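Local atomic coordinates of uncharacterized protein AF_1796 (Archaeoglobus fulgidus, PDB entry 1VIM), a protein that is of unknown function but may bind a carbohydrate derivative and act as an isomerase. Residues S46-F51 / T88-L93. Residues are numbered along the deposited sequence; the frame is centred on the assembly and turned at random. Where two conformers were deposited one is given.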
# COMPACT_ATOMS: atom_id res chain seq x y z
N SER A 46 -20.71 17.89 5.97
CA SER A 46 -20.37 19.21 6.51
C SER A 46 -18.87 19.41 6.75
O SER A 46 -18.39 20.52 6.93
CB SER A 46 -21.14 19.50 7.80
OG SER A 46 -22.51 19.21 7.61
N ALA A 47 -18.11 18.33 6.75
CA ALA A 47 -16.68 18.41 6.95
C ALA A 47 -16.00 19.11 5.77
O ALA A 47 -16.46 19.02 4.62
CB ALA A 47 -16.15 17.02 7.07
N ARG A 48 -14.88 19.74 6.03
CA ARG A 48 -14.03 20.21 4.95
C ARG A 48 -13.53 19.04 4.10
O ARG A 48 -13.63 19.07 2.88
CB ARG A 48 -12.85 20.95 5.55
CG ARG A 48 -11.83 21.43 4.55
CD ARG A 48 -10.59 22.08 5.18
NE ARG A 48 -9.71 21.01 5.65
CZ ARG A 48 -8.40 20.95 5.45
NH1 ARG A 48 -7.73 21.95 4.84
NH2 ARG A 48 -7.74 19.86 5.86
N SER A 49 -12.98 18.02 4.77
CA SER A 49 -12.55 16.81 4.09
C SER A 49 -12.69 15.64 5.04
O SER A 49 -12.82 15.83 6.25
CB SER A 49 -11.13 16.88 3.57
OG SER A 49 -10.77 18.12 3.01
N ILE A 50 -12.71 14.44 4.47
CA ILE A 50 -12.96 13.21 5.20
C ILE A 50 -11.67 12.40 5.18
O ILE A 50 -11.05 12.24 4.13
CB ILE A 50 -14.12 12.40 4.56
CG1 ILE A 50 -15.38 13.27 4.50
CG2 ILE A 50 -14.36 11.10 5.34
CD1 ILE A 50 -15.99 13.35 3.13
N PHE A 51 -11.30 11.90 6.35
CA PHE A 51 -10.16 11.02 6.47
C PHE A 51 -10.68 9.68 6.96
O PHE A 51 -11.59 9.66 7.82
CB PHE A 51 -9.16 11.57 7.48
CG PHE A 51 -8.44 12.83 7.03
CD1 PHE A 51 -9.10 14.04 6.86
CD2 PHE A 51 -7.06 12.81 6.84
CE1 PHE A 51 -8.41 15.18 6.44
CE2 PHE A 51 -6.36 13.95 6.47
CZ PHE A 51 -7.03 15.12 6.25
N THR A 88 -7.23 18.63 10.08
CA THR A 88 -7.49 19.87 10.80
C THR A 88 -8.79 19.78 11.58
O THR A 88 -9.57 18.83 11.43
CB THR A 88 -7.64 21.07 9.81
OG1 THR A 88 -8.88 20.96 9.09
CG2 THR A 88 -6.49 21.12 8.81
N ASP A 89 -9.06 20.84 12.35
CA ASP A 89 -10.28 20.91 13.15
C ASP A 89 -11.57 21.14 12.33
O ASP A 89 -12.66 21.23 12.94
CB ASP A 89 -10.13 21.93 14.29
CG ASP A 89 -9.96 23.36 13.82
OD1 ASP A 89 -10.23 23.67 12.64
OD2 ASP A 89 -9.56 24.25 14.62
N GLN A 90 -11.49 21.21 11.00
CA GLN A 90 -12.68 21.26 10.17
C GLN A 90 -13.00 19.92 9.51
O GLN A 90 -13.97 19.82 8.74
CB GLN A 90 -12.53 22.31 9.08
CG GLN A 90 -12.40 23.73 9.63
CD GLN A 90 -12.70 24.76 8.57
OE1 GLN A 90 -12.68 24.47 7.38
NE2 GLN A 90 -13.03 25.97 9.02
N ASP A 91 -12.17 18.91 9.77
CA ASP A 91 -12.31 17.63 9.09
C ASP A 91 -13.05 16.60 9.94
O ASP A 91 -13.33 16.82 11.12
CB ASP A 91 -10.91 17.14 8.69
CG ASP A 91 -10.21 18.10 7.79
OD1 ASP A 91 -10.87 18.67 6.86
OD2 ASP A 91 -9.01 18.35 7.92
N VAL A 92 -13.35 15.47 9.32
CA VAL A 92 -13.92 14.35 10.05
C VAL A 92 -13.08 13.11 9.76
O VAL A 92 -12.69 12.88 8.62
CB VAL A 92 -15.40 14.14 9.71
CG1 VAL A 92 -15.61 13.79 8.26
CG2 VAL A 92 -16.03 13.07 10.63
N LEU A 93 -12.82 12.35 10.79
CA LEU A 93 -12.14 11.06 10.69
C LEU A 93 -13.18 9.98 10.88
O LEU A 93 -13.98 10.04 11.83
CB LEU A 93 -11.10 10.96 11.80
CG LEU A 93 -10.32 9.64 11.91
CD1 LEU A 93 -9.51 9.33 10.61
CD2 LEU A 93 -9.39 9.72 13.10
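Arg48 sends CG anti to its backbone N (chi1 177°) and then bends at chi3 (79°), which brings the edge of its guanidinium to Asp91. Asp91 has CG beside its own backbone N (chi1 -60°), which carries its carboxylate toward Arg48. The pair sits where strands 50-53 and 92-96 begin, neighbouring parallel strands of the SIS-domain sheet. The grip is side-on. Arg48 NE donates to Asp91 OD1 at 2.9 Å, and that oxygen is almost in the guanidinium plane. NH2 donates to the syn lone pair of OD2 and completes the salt bridge. OD1 also takes a weak bond from Ser49 N. Thr88 N meets Asp91 OD2 on the anti side at 2.8 Å, and Thr88 OG1 donates to it from well above the carboxylate plane. An alanine in place of Asp91 would probably leave the Arg48 charge without its mate and the Thr88 N and OG1 without this acceptor. Thr88 CG2 lies over one face of the Arg48 guanidinium, 3.4 Å from NH2.

Asp91 is the last residue of a type I turn that starts at Thr88 and leads into strand 92-96; its N bonds to Thr88 O. Within the turn, Thr88 OG1 accepts from Gln90 N, an ST turn. Gln90 O receives the backbone N of Arg48. The strands then pair in parallel: Val92 N bonds to Ser49 O, and Phe51 N to Val92 O at 2.8 Å. Ile50 and Val92 lie side by side on one face of the sheet. Phe51 and Leu93 are on the other, where helix 103-115 packs on Leu93 and Tyr77 meets the Phe51 ring. At the start of the strand pair, Val92 CG1 packs tightly on Ala47 CB, at 3.5 Å.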